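PDB 5MV0: L protein from CAS virus, which is the arenavirus polymerase, whose N-terminal domain belongs to a cap-snatching endonuclease family and probably cleaves capped host RNAs to prime viral transcription. Local coordinates for residues 83-88 and 101-106; 60-65 and 88-93; 111-116 and 144-149. All coordinates share one frame; numbering follows the deposited sequence.

The earliest contact from the N terminus is interaction 2, where 88-93 returns to pair with 60-65 and closes a loop holding helix 68-73. Before that loop ends, interaction 1 begins at 83-88 and runs on to 101-106, so the two cross and share D88; strand 89-93 and its turn into strand 98-106 fill the second loop. Interaction 3 follows in series, joining 111-116 of helix 110-122 to 144-149 across the rest of that helix, helix 127-133 and most of strand 137-145. All three reach one mixed sheet, ordered 60-61, 89-93, 98-106, 137-145, and S105 of interaction 1 meets S144 of interaction 3 through their hydroxyls.

Interaction 1. Residues 83-88 and 101-106; sequences QHIVPD and VLEAST. With PO4 (phosphate ion), chain F.
D88 holds strand 98-106 by two hydrogen bonds on either side of E103 in sequence. A104 N donates almost straight (172°) to D88 OD2 at 2.7 Å, using the anti lone pair of that oxygen. D88 N makes a weak, bent hydrogen bond to L102 O, 2.9 Å long. Between the two acids there is no bond: D88 OD2 stands 3.7 Å from E103 OE1, the carboxylate planes turned 62° against each other. E103 leaves the strand pointing away from 83-88, but a bend at chi2 (-71°) brings its end back, and E103 OE2 lies 3.5 Å from P87 CA. That oxygen is also held by a salt bridge to K123 and a hydrogen bond to Y124. Water 1 sits 2.6 Å from V86 O and 2.6 Å from E103 OE1, bridging loop and strand. Apolar contact is slight, chiefly P87 CB on V101 CB at 4.2 Å. At the far end of the loop, the edge of the H84 ring faces a phosphate ion, probably from the crystallisation liquor, with H84 ND1 donating to phosphate O2 at 2.8 Å; S67 and N69 of the same chain and S119 of the second subunit also bind it. A P-D pair on one strand's approach and a glutamate on the next, here P87-D88 and E103, are consistent with the acidic centre of the PD-(D/E)XK nuclease fold.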
loop_
_atom_site.group_PDB
_atom_site.type_symbol
_atom_site.label_atom_id
_atom_site.label_comp_id
_atom_site.label_asym_id
_atom_site.label_seq_id
_atom_site.Cartn_x
_atom_site.Cartn_y
_atom_site.Cartn_z
ATOM N N GLN B 83 26.152 -14.016 20.582
ATOM C CA GLN B 83 25.600 -12.748 21.030
ATOM C C GLN B 83 24.257 -12.502 20.343
ATOM O O GLN B 83 23.980 -13.023 19.256
ATOM C CB GLN B 83 26.568 -11.610 20.728
ATOM C CG GLN B 83 26.976 -11.513 19.260
ATOM C CD GLN B 83 28.230 -12.326 18.936
ATOM O OE1 GLN B 83 28.384 -13.462 19.382
ATOM N NE2 GLN B 83 29.132 -11.735 18.157
ATOM N N HIS B 84 23.414 -11.722 21.001
ATOM C CA HIS B 84 22.117 -11.385 20.436
ATOM C C HIS B 84 22.297 -10.302 19.384
ATOM O O HIS B 84 22.792 -9.214 19.684
ATOM C CB HIS B 84 21.143 -10.924 21.511
ATOM C CG HIS B 84 19.853 -10.421 20.948
ATOM N ND1 HIS B 84 18.917 -11.263 20.385
ATOM C CD2 HIS B 84 19.376 -9.164 20.790
ATOM C CE1 HIS B 84 17.898 -10.547 19.941
ATOM N NE2 HIS B 84 18.155 -9.270 20.170
ATOM N N ILE B 85 21.912 -10.622 18.153
ATOM C CA ILE B 85 21.944 -9.714 17.014
ATOM C C ILE B 85 20.645 -9.922 16.248
ATOM O O ILE B 85 20.192 -11.059 16.091
ATOM C CB ILE B 85 23.154 -9.986 16.091
ATOM C CG1 ILE B 85 24.485 -9.760 16.824
ATOM C CG2 ILE B 85 23.090 -9.120 14.839
ATOM C CD1 ILE B 85 25.688 -10.246 16.019
ATOM N N VAL B 86 20.055 -8.842 15.763
ATOM C CA VAL B 86 18.935 -8.905 14.829
ATOM C C VAL B 86 19.361 -8.233 13.537
ATOM O O VAL B 86 19.386 -7.000 13.442
ATOM C CB VAL B 86 17.671 -8.257 15.417
ATOM C CG1 VAL B 86 16.555 -8.245 14.379
ATOM C CG2 VAL B 86 17.240 -9.000 16.672
ATOM N N PRO B 87 19.717 -8.999 12.512
ATOM C CA PRO B 87 20.148 -8.393 11.251
ATOM C C PRO B 87 18.964 -7.809 10.492
ATOM O O PRO B 87 17.814 -8.221 10.657
ATOM C CB PRO B 87 20.759 -9.565 10.485
ATOM C CG PRO B 87 19.940 -10.745 10.957
ATOM C CD PRO B 87 19.654 -10.472 12.428
ATOM N N ASP B 88 19.269 -6.834 9.638
ATOM C CA ASP B 88 18.221 -6.250 8.802
ATOM C C ASP B 88 17.728 -7.239 7.753
ATOM O O ASP B 88 16.553 -7.216 7.370
ATOM C CB ASP B 88 18.743 -4.990 8.125
ATOM C CG ASP B 88 18.998 -3.878 9.098
ATOM O OD1 ASP B 88 18.253 -3.797 10.104
ATOM O OD2 ASP B 88 19.945 -3.098 8.860
ATOM N N VAL B 101 24.178 -12.108 5.931
ATOM C CA VAL B 101 23.464 -11.175 6.797
ATOM C C VAL B 101 23.757 -9.756 6.334
ATOM O O VAL B 101 24.858 -9.439 5.873
ATOM C CB VAL B 101 23.818 -11.334 8.292
ATOM C CG1 VAL B 101 23.295 -12.654 8.847
ATOM C CG2 VAL B 101 25.326 -11.181 8.512
ATOM N N LEU B 102 22.751 -8.894 6.462
ATOM C CA LEU B 102 22.826 -7.517 6.010
ATOM C C LEU B 102 22.597 -6.578 7.184
ATOM O O LEU B 102 21.682 -6.790 7.989
ATOM C CB LEU B 102 21.783 -7.243 4.912
ATOM C CG LEU B 102 21.502 -5.758 4.660
ATOM C CD1 LEU B 102 22.679 -5.111 3.944
ATOM C CD2 LEU B 102 20.203 -5.584 3.881
ATOM N N GLU B 103 23.432 -5.546 7.277
ATOM C CA GLU B 103 23.207 -4.397 8.153
ATOM C C GLU B 103 23.168 -3.164 7.263
ATOM O O GLU B 103 24.174 -2.813 6.635
ATOM C CB GLU B 103 24.300 -4.271 9.214
ATOM C CG GLU B 103 24.376 -5.444 10.201
ATOM C CD GLU B 103 23.203 -5.476 11.171
ATOM O OE1 GLU B 103 22.427 -4.492 11.210
ATOM O OE2 GLU B 103 23.058 -6.485 11.891
ATOM N N ALA B 104 22.012 -2.507 7.199
ATOM C CA ALA B 104 21.819 -1.366 6.310
ATOM C C ALA B 104 21.472 -0.126 7.115
ATOM O O ALA B 104 20.712 -0.195 8.088
ATOM C CB ALA B 104 20.709 -1.643 5.285
ATOM N N SER B 105 22.013 1.012 6.701
ATOM C CA SER B 105 21.726 2.260 7.390
ATOM C C SER B 105 21.955 3.408 6.425
ATOM O O SER B 105 22.590 3.250 5.374
ATOM C CB SER B 105 22.615 2.423 8.623
ATOM O OG SER B 105 23.963 2.572 8.197
ATOM N N THR B 106 21.447 4.574 6.803
ATOM C CA THR B 106 21.774 5.817 6.128
ATOM C C THR B 106 22.474 6.738 7.108
ATOM O O THR B 106 22.103 6.806 8.284
ATOM C CB THR B 106 20.522 6.521 5.542
ATOM O OG1 THR B 106 19.635 6.902 6.608
ATOM C CG2 THR B 106 19.794 5.598 4.573
HETATM P P PO4 F . 18.766 -14.820 20.999
HETATM O O1 PO4 F . 18.566 -14.258 22.381
HETATM O O2 PO4 F . 19.761 -13.967 20.246
HETATM O O3 PO4 F . 17.472 -14.948 20.246
HETATM O O4 PO4 F . 19.328 -16.212 21.138
HETATM O O HOH W 1 20.505 -4.703 12.905
#

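Interaction 2. Residues 60-65 and 88-93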
loop_
_atom_site.group_PDB
_atom_site.type_symbol
_atom_site.label_atom_id
_atom_site.label_comp_id
_atom_site.label_asym_id
_atom_site.label_seq_id
_atom_site.Cartn_x
_atom_site.Cartn_y
_atom_site.Cartn_z
ATOM N N ILE B 60 16.260 -12.054 2.316
ATOM C CA ILE B 60 15.010 -11.859 3.050
ATOM C C ILE B 60 15.120 -10.620 3.927
ATOM O O ILE B 60 16.078 -10.471 4.690
ATOM C CB ILE B 60 14.691 -13.099 3.898
ATOM C CG1 ILE B 60 14.460 -14.318 3.001
ATOM C CG2 ILE B 60 13.500 -12.856 4.823
ATOM C CD1 ILE B 60 14.583 -15.618 3.756
ATOM N N HIS B 61 14.134 -9.734 3.831
ATOM C CA HIS B 61 14.018 -8.632 4.784
ATOM C C HIS B 61 13.469 -9.168 6.099
ATOM O O HIS B 61 12.381 -9.757 6.133
ATOM C CB HIS B 61 13.107 -7.546 4.226
ATOM C CG HIS B 61 13.072 -6.292 5.042
ATOM N ND1 HIS B 61 12.019 -5.400 4.980
ATOM C CD2 HIS B 61 13.963 -5.762 5.914
ATOM C CE1 HIS B 61 12.258 -4.384 5.791
ATOM N NE2 HIS B 61 13.433 -4.576 6.366
ATOM N N ASN B 62 14.207 -8.950 7.184
ATOM C CA ASN B 62 13.954 -9.638 8.457
ATOM C C ASN B 62 12.908 -8.900 9.305
ATOM O O ASN B 62 13.160 -8.492 10.440
ATOM C CB ASN B 62 15.267 -9.799 9.217
ATOM C CG ASN B 62 15.114 -10.573 10.511
ATOM O OD1 ASN B 62 14.133 -11.293 10.710
ATOM N ND2 ASN B 62 16.096 -10.439 11.397
ATOM N N THR B 63 11.694 -8.780 8.757
ATOM C CA THR B 63 10.619 -8.076 9.459
ATOM C C THR B 63 10.092 -8.835 10.676
ATOM O O THR B 63 9.475 -8.219 11.551
ATOM C CB THR B 63 9.448 -7.785 8.511
ATOM O OG1 THR B 63 8.855 -9.016 8.084
ATOM C CG2 THR B 63 9.921 -7.012 7.298
ATOM N N LYS B 64 10.279 -10.150 10.751
ATOM C CA LYS B 64 9.891 -10.842 11.971
ATOM C C LYS B 64 10.947 -10.721 13.054
ATOM O O LYS B 64 10.727 -11.202 14.166
ATOM C CB LYS B 64 9.599 -12.314 11.683
ATOM C CG LYS B 64 8.419 -12.506 10.738
ATOM C CD LYS B 64 8.186 -13.965 10.486
ATOM C CE LYS B 64 7.920 -14.255 9.028
ATOM N NZ LYS B 64 7.703 -15.722 8.853
ATOM N N GLU B 65 12.085 -10.109 12.729
ATOM C CA GLU B 65 13.137 -9.790 13.690
ATOM C C GLU B 65 13.655 -11.042 14.390
ATOM O O GLU B 65 13.850 -11.061 15.606
ATOM C CB GLU B 65 12.651 -8.741 14.698
ATOM C CG GLU B 65 12.211 -7.458 14.011
ATOM C CD GLU B 65 11.922 -6.320 14.968
ATOM O OE1 GLU B 65 11.737 -6.569 16.175
ATOM O OE2 GLU B 65 11.880 -5.167 14.499
ATOM N N ASP B 88 19.269 -6.834 9.638
ATOM C CA ASP B 88 18.221 -6.250 8.802
ATOM C C ASP B 88 17.728 -7.239 7.753
ATOM O O ASP B 88 16.553 -7.216 7.370
ATOM C CB ASP B 88 18.743 -4.990 8.125
ATOM C CG ASP B 88 18.998 -3.878 9.098
ATOM O OD1 ASP B 88 18.253 -3.797 10.104
ATOM O OD2 ASP B 88 19.945 -3.098 8.860
ATOM N N GLY B 89 18.611 -8.097 7.267
ATOM C CA GLY B 89 18.223 -9.090 6.289
ATOM C C GLY B 89 19.147 -10.275 6.391
ATOM O O GLY B 89 20.219 -10.200 7.008
ATOM N N TYR B 90 18.713 -11.381 5.791
ATOM C CA TYR B 90 19.505 -12.604 5.808
ATOM C C TYR B 90 19.025 -13.529 4.701
ATOM O O TYR B 90 17.923 -13.377 4.169
ATOM C CB TYR B 90 19.404 -13.328 7.154
ATOM C CG TYR B 90 18.053 -13.973 7.368
ATOM C CD1 TYR B 90 17.847 -15.323 7.084
ATOM C CD2 TYR B 90 16.974 -13.228 7.836
ATOM C CE1 TYR B 90 16.604 -15.913 7.266
ATOM C CE2 TYR B 90 15.732 -13.813 8.031
ATOM C CZ TYR B 90 15.553 -15.157 7.742
ATOM O OH TYR B 90 14.324 -15.740 7.925
ATOM N N THR B 91 19.867 -14.504 4.374
ATOM C CA THR B 91 19.403 -15.659 3.625
ATOM C C THR B 91 20.299 -16.845 3.959
ATOM O O THR B 91 21.474 -16.679 4.301
ATOM C CB THR B 91 19.369 -15.398 2.110
ATOM O OG1 THR B 91 18.579 -16.415 1.477
ATOM C CG2 THR B 91 20.772 -15.396 1.515
ATOM N N ILE B 92 19.714 -18.039 3.906
ATOM C CA ILE B 92 20.432 -19.293 4.097
ATOM C C ILE B 92 20.399 -20.046 2.779
ATOM O O ILE B 92 19.332 -20.477 2.319
ATOM C CB ILE B 92 19.825 -20.134 5.224
ATOM C CG1 ILE B 92 19.860 -19.342 6.525
ATOM C CG2 ILE B 92 20.579 -21.464 5.355
ATOM C CD1 ILE B 92 18.980 -19.902 7.580
ATOM N N ASP B 93 21.566 -20.202 2.168
ATOM C CA ASP B 93 21.717 -20.968 0.936
ATOM C C ASP B 93 22.278 -22.331 1.331
ATOM O O ASP B 93 23.487 -22.486 1.511
ATOM C CB ASP B 93 22.632 -20.233 -0.034
ATOM C CG ASP B 93 22.733 -20.917 -1.384
ATOM O OD1 ASP B 93 22.294 -22.080 -1.518
ATOM O OD2 ASP B 93 23.277 -20.285 -2.313
#
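I60 and Y90, which bury the most surface in this contact, face each other as an antiparallel hydrogen-bonded pair. I60 N donates to Y90 O at 2.8 Å, and Y90 N returns a bond to I60 O at 3.0 Å that lies in the carbonyl plane. Their side chains share one face of the sheet. Y90 carries its CG between the backbone N and the carbonyl carbon (chi1 72°), which lays the ring back across I60: I60 CB sits over one ring face, and I60 CG2 touches Y90 CE2 at 4.0 Å. Helix 68-73, through V71, also packs on Y90.

D88, whose CB points away and whose carboxylate is bonded to A104, takes part through its carbonyl. N62 N donates to D88 O at 2.9 Å and 168°. H61 brings the edge of its ring to it as well, H61 CD2 being 3.3 Å from D88 O, while H61 NE2 is bonded to E50 of helix 34-57. The N62 amide stands nearly perpendicular to the Y90 ring (85°), its ND2 held by the carbonyls of P87 and I66. H61 and G89 form the next, non-hydrogen-bonded pair, where the CA atoms come closer than at I60 and Y90; the chain then leaves by an inverse gamma turn centred on N62 and a type I turn from N62 to E65. On its other side strand 89-93 opens with a classic beta bulge, D88 and G89 both facing L102; the short antiparallel pairing makes 60-61 an edge strand of the sheet within the chain.

Interaction 3. Residues 111-116 and 144-149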
loop_
_atom_site.group_PDB
_atom_site.type_symbol
_atom_site.label_atom_id
_atom_site.label_comp_id
_atom_site.label_asym_id
_atom_site.label_seq_id
_atom_site.Cartn_x
_atom_site.Cartn_y
_atom_site.Cartn_z
ATOM N N SER B 111 32.177 10.207 7.112
ATOM C CA SER B 111 32.861 9.803 8.337
ATOM C C SER B 111 31.894 9.137 9.306
ATOM O O SER B 111 32.281 8.227 10.049
ATOM C CB SER B 111 33.540 11.004 8.999
ATOM O OG SER B 111 32.585 11.935 9.469
ATOM N N ASP B 112 30.635 9.589 9.324
ATOM C CA ASP B 112 29.608 8.884 10.088
ATOM C C ASP B 112 29.277 7.536 9.461
ATOM O O ASP B 112 29.030 6.559 10.176
ATOM C CB ASP B 112 28.351 9.746 10.198
ATOM C CG ASP B 112 28.500 10.853 11.216
ATOM O OD1 ASP B 112 29.251 10.650 12.192
ATOM O OD2 ASP B 112 27.888 11.928 11.031
ATOM N N GLN B 113 29.261 7.463 8.124
ATOM C CA GLN B 113 29.097 6.171 7.466
ATOM C C GLN B 113 30.157 5.177 7.927
ATOM O O GLN B 113 29.848 4.005 8.190
ATOM C CB GLN B 113 29.149 6.336 5.945
ATOM C CG GLN B 113 27.945 7.054 5.348
ATOM C CD GLN B 113 28.158 7.501 3.915
ATOM O OE1 GLN B 113 29.015 6.977 3.200
ATOM N NE2 GLN B 113 27.384 8.490 3.493
ATOM N N LYS B 114 31.412 5.627 8.040
ATOM C CA LYS B 114 32.488 4.711 8.410
ATOM C C LYS B 114 32.311 4.197 9.830
ATOM O O LYS B 114 32.487 3.000 10.087
ATOM C CB LYS B 114 33.855 5.397 8.260
ATOM C CG LYS B 114 34.191 5.787 6.827
ATOM C CD LYS B 114 35.651 5.519 6.486
ATOM C CE LYS B 114 36.084 6.302 5.250
ATOM N NZ LYS B 114 35.146 6.113 4.103
ATOM N N ARG B 115 31.973 5.091 10.762
ATOM C CA ARG B 115 31.792 4.691 12.154
ATOM C C ARG B 115 30.581 3.785 12.306
ATOM O O ARG B 115 30.615 2.817 13.076
ATOM C CB ARG B 115 31.647 5.923 13.046
ATOM C CG ARG B 115 32.801 6.907 12.931
ATOM C CD ARG B 115 33.019 7.660 14.231
ATOM N NE ARG B 115 31.776 8.222 14.742
ATOM C CZ ARG B 115 31.190 9.308 14.252
ATOM N NH1 ARG B 115 31.736 9.958 13.227
ATOM N NH2 ARG B 115 30.053 9.742 14.785
ATOM N N LYS B 116 29.503 4.086 11.580
ATOM C CA LYS B 116 28.337 3.205 11.599
ATOM C C LYS B 116 28.700 1.818 11.093
ATOM O O LYS B 116 28.372 0.810 11.727
ATOM C CB LYS B 116 27.203 3.805 10.757
ATOM C CG LYS B 116 25.992 2.894 10.635
ATOM C CD LYS B 116 25.488 2.404 12.005
ATOM C CE LYS B 116 24.154 1.671 11.848
ATOM N NZ LYS B 116 23.660 1.040 13.110
ATOM N N SER B 144 26.203 1.494 4.482
ATOM C CA SER B 144 25.777 2.766 5.055
ATOM C C SER B 144 25.916 3.845 3.993
ATOM O O SER B 144 27.031 4.147 3.555
ATOM C CB SER B 144 26.589 3.126 6.302
ATOM O OG SER B 144 26.027 4.252 6.951
ATOM N N GLU B 145 24.794 4.441 3.599
ATOM C CA GLU B 145 24.737 5.304 2.428
ATOM C C GLU B 145 24.146 6.661 2.776
ATOM O O GLU B 145 23.460 6.827 3.787
ATOM C CB GLU B 145 23.944 4.618 1.306
ATOM C CG GLU B 145 24.782 3.520 0.703
ATOM C CD GLU B 145 24.034 2.628 -0.244
ATOM O OE1 GLU B 145 22.799 2.780 -0.376
ATOM O OE2 GLU B 145 24.697 1.757 -0.846
ATOM N N THR B 146 24.439 7.649 1.954
ATOM C CA THR B 146 23.995 9.002 2.195
ATOM C C THR B 146 22.520 9.204 2.218
ATOM O O THR B 146 22.038 9.941 2.984
ATOM C CB THR B 146 24.566 10.025 1.180
ATOM O OG1 THR B 146 25.947 9.813 1.018
ATOM C CG2 THR B 146 24.450 11.292 1.695
ATOM N N LYS B 147 21.842 8.523 1.330
ATOM C CA LYS B 147 20.401 8.625 1.158
ATOM C C LYS B 147 19.805 7.228 1.140
ATOM O O LYS B 147 20.474 6.270 0.746
ATOM C CB LYS B 147 20.033 9.349 -0.150
ATOM C CG LYS B 147 20.319 10.851 -0.143
ATOM C CD LYS B 147 19.957 11.474 -1.485
ATOM C CE LYS B 147 20.594 12.849 -1.671
ATOM N NZ LYS B 147 20.045 13.894 -0.772
ATOM N N PRO B 148 18.550 7.081 1.548
ATOM C CA PRO B 148 17.938 5.749 1.520
ATOM C C PRO B 148 17.740 5.301 0.084
ATOM O O PRO B 148 17.430 6.104 -0.797
ATOM C CB PRO B 148 16.606 5.945 2.250
ATOM C CG PRO B 148 16.320 7.398 2.150
ATOM C CD PRO B 148 17.637 8.107 2.079
ATOM N N ARG B 149 17.978 4.019 -0.156
ATOM C CA ARG B 149 17.622 3.427 -1.438
ATOM C C ARG B 149 16.105 3.424 -1.571
ATOM O O ARG B 149 15.402 2.880 -0.714
ATOM C CB ARG B 149 18.175 2.012 -1.531
ATOM C CG ARG B 149 19.704 1.964 -1.526
ATOM C CD ARG B 149 20.220 0.647 -2.099
ATOM N NE ARG B 149 21.654 0.492 -1.864
ATOM C CZ ARG B 149 22.358 -0.597 -2.172
ATOM N NH1 ARG B 149 21.773 -1.635 -2.750
ATOM N NH2 ARG B 149 23.659 -0.639 -1.910
#
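Q113 lies along the end of strand 137-145, its aliphatic part on S144 and its amide at T146. With CG anti to the carbonyl carbon (chi1 -70°) and the chain extended beyond, Q113 CG comes 3.5 Å from S144 O, and the amide passes on to T146, where Q113 NE2 gives T146 OG1 a weak hydrogen bond of 3.2 Å. The same NE2 also donates to the carbonyl of R107. From the strand side, S144 OG packs 3.7 Å from Q113 CA. K116 CG lies 3.9 Å from S144 OG, which is hydrogen-bonded with S105 OG on the neighbouring strand. K116 turns its end away, to a salt bridge with D120. Behind T146 the turn is braced by R149, which grips E145 side-on: R149 NE to E145 OE1 at 3.0 Å and R149 NH2 to E145 OE2 at 2.8 Å. The salt bridges stay on their own sides, E145-R149 tying the strand end to the turn after it and K116-D120 lying within the helix. Helix and strand end meet by van der Waals contact, and one weak amide-hydroxyl bond reaches the loop residue T146, so no ion pair links the two segments.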